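Local coordinates for heme-binding protein A (Haemophilus parasuis 29755, PDB 3TPA) that probably binds glutathione as an extracellular solute-binding protein (family 5), despite its heme-binding name, at residues L10-A15 / G503-Y508; Q254-P259 / I485-L490. The protein carries 1 engineered substitution. All coordinates share one frame; numbering follows the deposited sequence.

Contact 1. Residues L10-A15 / G503-Y508; sequences LVNCIA and GYTAFY
With chi1 at -176°, N12 swings CG away from its backbone N to lie beside the carbonyl carbon, while F507 keeps CG beside the backbone N (chi1 -59°); together these torsions bring the amide of N12 up to the edge of the F507 ring. N12 ND2 lies near the ring plane, 3.6 Å from F507 CE2, and the amide is turned 66° from the ring, so the two flat groups do not stack. L10 approaches over one face instead. Its CD2 sits 4.0 Å from the centroid of the F507 ring, close to the normal, in a CH-pi contact, and its other methyl, CD1, packs 3.8 Å from F507 CD1. No direct hydrogen bond joins the segments. Water 1 makes the polar link: N12 ND2 donates to it at 2.8 Å, and T505 OG1 lies 3.0 Å from the same water, which gives ND2 a partner beside the apolar ring. Backbone atoms of T505 hydrogen-bond to the side chains of N33 and of Q38 in helix 36-39. Strand 9-14 runs between strands 220-225 and 243-244, and L221, F223 and V243 from these neighbours also pack against F507, burying the ring over the sheet.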
ATOM      1  N   LEU A  10       2.324  12.324 -23.277  1.00 22.05           N
ATOM      2  CA  LEU A  10       1.294  11.629 -22.531  1.00 24.42           C
ATOM      3  C   LEU A  10       0.542  12.601 -21.628  1.00 30.41           C
ATOM      4  O   LEU A  10       1.150  13.367 -20.882  1.00 23.83           O
ATOM      5  CB  LEU A  10       1.911  10.497 -21.697  1.00 27.76           C
ATOM      6  CG  LEU A  10       0.934   9.578 -20.962  1.00 27.08           C
ATOM      7  CD1 LEU A  10       1.439   8.152 -20.995  1.00 26.09           C
ATOM      8  CD2 LEU A  10       0.725  10.035 -19.537  1.00 22.86           C
ATOM      9  N   VAL A  11      -0.786  12.578 -21.704  1.00 22.93           N
ATOM     10  CA  VAL A  11      -1.609  13.423 -20.842  1.00 22.80           C
ATOM     11  C   VAL A  11      -2.257  12.593 -19.728  1.00 21.12           C
ATOM     12  O   VAL A  11      -3.083  11.711 -19.991  1.00 21.44           O
ATOM     13  CB  VAL A  11      -2.677  14.202 -21.653  1.00 28.12           C
ATOM     14  CG1 VAL A  11      -3.591  14.996 -20.724  1.00 31.22           C
ATOM     15  CG2 VAL A  11      -2.012  15.126 -22.662  1.00 29.38           C
ATOM     16  N   ASN A  12      -1.865  12.874 -18.486  1.00 19.55           N
ATOM     17  CA  ASN A  12      -2.364  12.147 -17.313  1.00 18.51           C
ATOM     18  C   ASN A  12      -3.353  13.038 -16.584  1.00 19.92           C
ATOM     19  O   ASN A  12      -2.978  14.062 -16.019  1.00 18.11           O
ATOM     20  CB  ASN A  12      -1.195  11.748 -16.392  1.00 21.04           C
ATOM     21  CG  ASN A  12      -1.631  10.900 -15.173  1.00 20.96           C
ATOM     22  OD1 ASN A  12      -2.681  10.267 -15.164  1.00 22.79           O
ATOM     23  ND2 ASN A  12      -0.806  10.903 -14.143  1.00 20.51           N
ATOM     24  N   CYS A  13      -4.623  12.657 -16.599  1.00 18.52           N
ATOM     25  CA  CYS A  13      -5.661  13.517 -16.041  1.00 21.03           C
ATOM     26  C   CYS A  13      -6.011  13.062 -14.654  1.00 22.31           C
ATOM     27  O   CYS A  13      -6.571  11.981 -14.474  1.00 23.31           O
ATOM     28  CB  CYS A  13      -6.913  13.510 -16.920  1.00 18.99           C
ATOM     29  SG  CYS A  13      -6.652  14.241 -18.529  1.00 26.95           S
ATOM     30  N   ILE A  14      -5.681  13.902 -13.680  1.00 20.33           N
ATOM     31  CA  ILE A  14      -5.816  13.547 -12.280  1.00 18.35           C
ATOM     32  C   ILE A  14      -6.850  14.393 -11.541  1.00 26.40           C
ATOM     33  O   ILE A  14      -7.084  15.549 -11.881  1.00 24.67           O
ATOM     34  CB  ILE A  14      -4.459  13.641 -11.569  1.00 23.74           C
ATOM     35  CG1 ILE A  14      -3.844  15.024 -11.802  1.00 21.20           C
ATOM     36  CG2 ILE A  14      -3.524  12.554 -12.087  1.00 22.54           C
ATOM     37  CD1 ILE A  14      -2.599  15.276 -10.984  1.00 26.93           C
ATOM     38  N   ALA A  15      -7.445  13.806 -10.510  1.00 26.48           N
ATOM     39  CA  ALA A  15      -8.564  14.419  -9.807  1.00 29.67           C
ATOM     40  C   ALA A  15      -8.173  15.609  -8.935  1.00 35.30           C
ATOM     41  O   ALA A  15      -8.913  16.586  -8.850  1.00 35.00           O
ATOM     42  CB  ALA A  15      -9.289  13.386  -8.978  1.00 27.56           C
ATOM     43  N   GLY A 503      -0.599   0.419  -6.683  1.00 21.46           N
ATOM     44  CA  GLY A 503      -1.524   1.390  -7.255  1.00 19.89           C
ATOM     45  C   GLY A 503      -0.863   2.566  -7.964  1.00 26.85           C
ATOM     46  O   GLY A 503      -1.549   3.393  -8.573  1.00 25.85           O
ATOM     47  N   TYR A 504       0.463   2.659  -7.910  1.00 20.41           N
ATOM     48  CA  TYR A 504       1.121   3.835  -8.501  1.00 17.07           C
ATOM     49  C   TYR A 504       1.177   3.763 -10.010  1.00 16.08           C
ATOM     50  O   TYR A 504       1.018   2.690 -10.593  1.00 19.23           O
ATOM     51  CB  TYR A 504       2.521   4.030  -7.914  1.00 10.48           C
ATOM     52  CG  TYR A 504       2.461   4.115  -6.414  1.00 16.44           C
ATOM     53  CD1 TYR A 504       1.730   5.121  -5.791  1.00 17.62           C
ATOM     54  CD2 TYR A 504       3.105   3.163  -5.614  1.00 16.68           C
ATOM     55  CE1 TYR A 504       1.647   5.188  -4.408  1.00 20.56           C
ATOM     56  CE2 TYR A 504       3.035   3.227  -4.233  1.00 16.58           C
ATOM     57  CZ  TYR A 504       2.309   4.234  -3.637  1.00 18.29           C
ATOM     58  OH  TYR A 504       2.249   4.276  -2.268  1.00 23.49           O
ATOM     59  N   THR A 505       1.428   4.906 -10.645  1.00 14.71           N
ATOM     60  CA  THR A 505       1.499   4.972 -12.107  1.00 13.62           C
ATOM     61  C   THR A 505       2.883   5.471 -12.571  1.00 20.81           C
ATOM     62  O   THR A 505       3.195   6.659 -12.467  1.00 18.41           O
ATOM     63  CB  THR A 505       0.434   5.936 -12.676  1.00 22.08           C
ATOM     64  OG1 THR A 505       0.591   7.215 -12.057  1.00 20.21           O
ATOM     65  CG2 THR A 505      -0.993   5.439 -12.397  1.00 21.35           C
ATOM     66  N   ALA A 506       3.702   4.567 -13.089  1.00 16.62           N
ATOM     67  CA  ALA A 506       4.992   4.942 -13.669  1.00 18.14           C
ATOM     68  C   ALA A 506       4.882   4.975 -15.192  1.00 17.18           C
ATOM     69  O   ALA A 506       4.287   4.086 -15.795  1.00 28.81           O
ATOM     70  CB  ALA A 506       6.102   3.969 -13.227  1.00 17.26           C
ATOM     71  N   PHE A 507       5.433   6.008 -15.815  1.00 16.78           N
ATOM     72  CA  PHE A 507       5.306   6.167 -17.256  1.00 13.67           C
ATOM     73  C   PHE A 507       6.581   5.851 -18.034  1.00 18.45           C
ATOM     74  O   PHE A 507       6.588   5.893 -19.262  1.00 23.85           O
ATOM     75  CB  PHE A 507       4.715   7.539 -17.593  1.00 18.67           C
ATOM     76  CG  PHE A 507       3.353   7.754 -16.985  1.00 18.40           C
ATOM     77  CD1 PHE A 507       2.258   7.023 -17.434  1.00 22.96           C
ATOM     78  CD2 PHE A 507       3.170   8.653 -15.954  1.00 16.27           C
ATOM     79  CE1 PHE A 507       1.006   7.199 -16.876  1.00 18.65           C
ATOM     80  CE2 PHE A 507       1.923   8.833 -15.384  1.00 18.59           C
ATOM     81  CZ  PHE A 507       0.835   8.101 -15.846  1.00 17.22           C
ATOM     82  N   TYR A 508       7.653   5.500 -17.324  1.00 20.32           N
ATOM     83  CA  TYR A 508       8.841   4.969 -17.986  1.00 21.95           C
ATOM     84  C   TYR A 508       8.477   3.643 -18.629  1.00 23.90           C
ATOM     85  O   TYR A 508       7.722   2.869 -18.059  1.00 25.67           O
ATOM     86  CB  TYR A 508       9.992   4.754 -16.998  1.00 17.09           C
ATOM     87  CG  TYR A 508      11.263   4.309 -17.693  1.00 23.84           C
ATOM     88  CD1 TYR A 508      12.008   5.209 -18.464  1.00 21.23           C
ATOM     89  CD2 TYR A 508      11.701   2.991 -17.611  1.00 20.46           C
ATOM     90  CE1 TYR A 508      13.167   4.810 -19.111  1.00 26.15           C
ATOM     91  CE2 TYR A 508      12.855   2.582 -18.256  1.00 26.61           C
ATOM     92  CZ  TYR A 508      13.581   3.500 -19.005  1.00 32.73           C
ATOM     93  OH  TYR A 508      14.726   3.098 -19.645  1.00 40.02           O
TER
HETATM   94  O   HOH W   1      -1.361   9.460 -11.774  1.00 20.54           O

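Contact 2. Residues Q254-P259 / I485-L490; sequences QMKKDP and INYVPL
M255 and P489 form the close, buried half of this contact, K256 and Y487 its watery half. The M255 sulfur meets the CB-CG edge of the P489 ring, with SD 4.1 Å from P489 CB and 4.2 Å from P489 CG. From a first torsion that sets CG beside the backbone N (chi1 -74°), the rest of the methionine chain runs extended toward the strand. I244, P247 and the helix 229-237 residues Y233 and L236 share in this apolar patch. On the solvent side, K256 NZ and Y487 OH stay 4.4 Å apart and meet through water 2, which accepts from K256 NZ at 2.8 Å and from Y487 OH. The water lies in the plane of the tyrosine ring, while I485 CG2 rests over one face of that ring. Within 254-259, Q254 NE2 donates to D258 OD1 (2.7 Å, 159°), reaching it from above the carboxylate plane, and Y233 OH bonds D258 OD2, so both carboxylate oxygens of D258 have partners. Strand 478-491 pairs antiparallel with strand 261-276, an arrangement consistent with the two crossing strands that connect the lobes of family 5 solute-binding proteins.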
ATOM      1  N   GLN A 254     -19.426   0.273 -18.515  1.00 20.36           N
ATOM      2  CA  GLN A 254     -19.392   0.787 -19.878  1.00 22.37           C
ATOM      3  C   GLN A 254     -17.970   0.997 -20.430  1.00 23.73           C
ATOM      4  O   GLN A 254     -17.753   0.888 -21.642  1.00 22.17           O
ATOM      5  CB  GLN A 254     -20.202   2.076 -20.003  1.00 26.00           C
ATOM      6  CG  GLN A 254     -20.117   2.707 -21.398  1.00 27.99           C
ATOM      7  CD  GLN A 254     -20.635   1.775 -22.482  1.00 41.01           C
ATOM      8  OE1 GLN A 254     -21.600   1.034 -22.275  1.00 38.76           O
ATOM      9  NE2 GLN A 254     -19.994   1.806 -23.643  1.00 41.44           N
ATOM     10  N   MET A 255     -17.014   1.321 -19.553  1.00 21.00           N
ATOM     11  CA  MET A 255     -15.615   1.461 -19.979  1.00 24.90           C
ATOM     12  C   MET A 255     -15.117   0.132 -20.537  1.00 29.86           C
ATOM     13  O   MET A 255     -14.325   0.103 -21.468  1.00 31.20           O
ATOM     14  CB  MET A 255     -14.688   1.901 -18.835  1.00 18.35           C
ATOM     15  CG  MET A 255     -14.788   3.339 -18.397  1.00 18.37           C
ATOM     16  SD  MET A 255     -13.682   3.697 -16.994  1.00 24.12           S
ATOM     17  CE  MET A 255     -14.054   5.435 -16.723  1.00 23.53           C
ATOM     18  N   LYS A 256     -15.571  -0.967 -19.943  1.00 27.87           N
ATOM     19  CA  LYS A 256     -15.200  -2.299 -20.412  1.00 25.48           C
ATOM     20  C   LYS A 256     -15.713  -2.585 -21.833  1.00 30.10           C
ATOM     21  O   LYS A 256     -15.261  -3.522 -22.481  1.00 28.28           O
ATOM     22  CB  LYS A 256     -15.704  -3.367 -19.439  1.00 25.65           C
ATOM     23  CG  LYS A 256     -14.821  -3.546 -18.181  1.00 22.77           C
ATOM     24  CD  LYS A 256     -15.522  -4.393 -17.122  1.00 21.24           C
ATOM     25  CE  LYS A 256     -14.671  -4.576 -15.874  1.00 28.43           C
ATOM     26  NZ  LYS A 256     -15.406  -5.381 -14.846  1.00 29.07           N
ATOM     27  N   LYS A 257     -16.655  -1.776 -22.307  1.00 26.24           N
ATOM     28  CA  LYS A 257     -17.224  -1.952 -23.645  1.00 30.34           C
ATOM     29  C   LYS A 257     -16.720  -0.907 -24.637  1.00 34.51           C
ATOM     30  O   LYS A 257     -16.972  -1.016 -25.838  1.00 33.43           O
ATOM     31  CB  LYS A 257     -18.753  -1.899 -23.594  1.00 33.45           C
ATOM     32  CG  LYS A 257     -19.393  -2.993 -22.736  1.00 38.67           C
ATOM     33  CD  LYS A 257     -20.873  -2.719 -22.533  1.00 43.77           C
ATOM     34  CE  LYS A 257     -21.539  -3.821 -21.729  1.00 52.33           C
ATOM     35  NZ  LYS A 257     -22.935  -3.458 -21.361  1.00 57.69           N
ATOM     36  N   ASP A 258     -16.023   0.107 -24.134  1.00 27.37           N
ATOM     37  CA  ASP A 258     -15.581   1.216 -24.973  1.00 31.41           C
ATOM     38  C   ASP A 258     -14.331   0.881 -25.768  1.00 30.52           C
ATOM     39  O   ASP A 258     -13.301   0.569 -25.179  1.00 36.35           O
ATOM     40  CB  ASP A 258     -15.312   2.459 -24.123  1.00 30.39           C
ATOM     41  CG  ASP A 258     -16.579   3.083 -23.580  1.00 37.72           C
ATOM     42  OD1 ASP A 258     -17.638   2.944 -24.226  1.00 43.42           O
ATOM     43  OD2 ASP A 258     -16.513   3.725 -22.513  1.00 33.90           O
ATOM     44  N   PRO A 259     -14.413   0.968 -27.109  1.00 30.78           N
ATOM     45  CA  PRO A 259     -13.275   0.671 -27.990  1.00 30.13           C
ATOM     46  C   PRO A 259     -12.080   1.559 -27.709  1.00 30.87           C
ATOM     47  O   PRO A 259     -10.943   1.117 -27.888  1.00 33.27           O
ATOM     48  CB  PRO A 259     -13.813   0.988 -29.392  1.00 36.25           C
ATOM     49  CG  PRO A 259     -15.290   0.843 -29.275  1.00 41.18           C
ATOM     50  CD  PRO A 259     -15.628   1.301 -27.874  1.00 36.33           C
ATOM     51  N   ILE A 485     -10.750  -3.936  -6.036  1.00 18.50           N
ATOM     52  CA  ILE A 485     -10.057  -3.975  -7.316  1.00 18.85           C
ATOM     53  C   ILE A 485      -9.592  -2.582  -7.711  1.00 23.37           C
ATOM     54  O   ILE A 485     -10.354  -1.626  -7.626  1.00 25.08           O
ATOM     55  CB  ILE A 485     -10.952  -4.516  -8.432  1.00 19.57           C
ATOM     56  CG1 ILE A 485     -11.197  -6.009  -8.234  1.00 18.62           C
ATOM     57  CG2 ILE A 485     -10.296  -4.268  -9.792  1.00 16.93           C
ATOM     58  CD1 ILE A 485     -12.183  -6.616  -9.207  1.00 23.60           C
ATOM     59  N   ASN A 486      -8.339  -2.459  -8.140  1.00 17.29           N
ATOM     60  CA  ASN A 486      -7.853  -1.175  -8.632  1.00 16.67           C
ATOM     61  C   ASN A 486      -7.992  -1.112 -10.139  1.00 19.90           C
ATOM     62  O   ASN A 486      -7.738  -2.096 -10.838  1.00 18.62           O
ATOM     63  CB  ASN A 486      -6.389  -0.953  -8.248  1.00 16.38           C
ATOM     64  CG  ASN A 486      -6.209  -0.654  -6.764  1.00 27.41           C
ATOM     65  OD1 ASN A 486      -6.974   0.111  -6.171  1.00 29.93           O
ATOM     66  ND2 ASN A 486      -5.187  -1.247  -6.165  1.00 19.91           N
ATOM     67  N   TYR A 487      -8.373   0.055 -10.637  1.00 12.01           N
ATOM     68  CA  TYR A 487      -8.514   0.253 -12.071  1.00 16.49           C
ATOM     69  C   TYR A 487      -7.578   1.319 -12.584  1.00 16.43           C
ATOM     70  O   TYR A 487      -7.416   2.363 -11.967  1.00 21.89           O
ATOM     71  CB  TYR A 487      -9.945   0.667 -12.409  1.00 16.74           C
ATOM     72  CG  TYR A 487     -10.973  -0.383 -12.103  1.00 15.25           C
ATOM     73  CD1 TYR A 487     -11.083  -1.515 -12.892  1.00 20.36           C
ATOM     74  CD2 TYR A 487     -11.829  -0.249 -11.021  1.00 15.09           C
ATOM     75  CE1 TYR A 487     -12.021  -2.493 -12.617  1.00 20.62           C
ATOM     76  CE2 TYR A 487     -12.786  -1.231 -10.733  1.00 20.27           C
ATOM     77  CZ  TYR A 487     -12.878  -2.340 -11.546  1.00 23.35           C
ATOM     78  OH  TYR A 487     -13.805  -3.324 -11.287  1.00 29.97           O
ATOM     79  N   VAL A 488      -6.964   1.054 -13.726  1.00 18.24           N
ATOM     80  CA  VAL A 488      -6.272   2.098 -14.477  1.00 17.13           C
ATOM     81  C   VAL A 488      -6.873   2.174 -15.887  1.00 23.03           C
ATOM     82  O   VAL A 488      -6.562   1.358 -16.762  1.00 19.72           O
ATOM     83  CB  VAL A 488      -4.757   1.869 -14.561  1.00 16.76           C
ATOM     84  CG1 VAL A 488      -4.117   2.895 -15.477  1.00 19.12           C
ATOM     85  CG2 VAL A 488      -4.107   1.940 -13.179  1.00 17.08           C
ATOM     86  N   PRO A 489      -7.764   3.151 -16.105  1.00 19.26           N
ATOM     87  CA  PRO A 489      -8.372   3.315 -17.433  1.00 20.11           C
ATOM     88  C   PRO A 489      -7.416   4.045 -18.374  1.00 22.42           C
ATOM     89  O   PRO A 489      -7.034   5.185 -18.111  1.00 23.01           O
ATOM     90  CB  PRO A 489      -9.612   4.177 -17.147  1.00 21.50           C
ATOM     91  CG  PRO A 489      -9.757   4.199 -15.622  1.00 18.91           C
ATOM     92  CD  PRO A 489      -8.361   4.060 -15.113  1.00 20.46           C
ATOM     93  N   LEU A 490      -7.031   3.386 -19.459  1.00 20.31           N
ATOM     94  CA  LEU A 490      -6.100   3.967 -20.415  1.00 17.72           C
ATOM     95  C   LEU A 490      -6.739   4.215 -21.772  1.00 19.60           C
ATOM     96  O   LEU A 490      -7.582   3.445 -22.218  1.00 24.28           O
ATOM     97  CB  LEU A 490      -4.925   3.023 -20.646  1.00 13.83           C
ATOM     98  CG  LEU A 490      -4.023   2.654 -19.487  1.00 16.79           C
ATOM     99  CD1 LEU A 490      -3.078   1.556 -19.934  1.00 18.68           C
ATOM    100  CD2 LEU A 490      -3.270   3.882 -19.010  1.00 19.32           C
TER
HETATM  101  O   HOH W   2     -13.917  -5.524 -12.509  1.00 21.96           O

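In the fold
Contacts 1 and 2 lie on the same side of the chain's centre, their own centres 15 Å apart and their nearest atoms about 5 Å apart without touching. Short strand 243-244 is the element they share: V243 packs against contact 1 and also touches V488 and L490 of 485-490, while I244 packs against contact 2. Just ahead of that strand, C241 is disulfide-bonded to C13, and D242 bonds V11, fixing it against 10-15. Along the chain, contact 2 is nested within the loop that contact 1 closes between the first strand and the C-terminal loop.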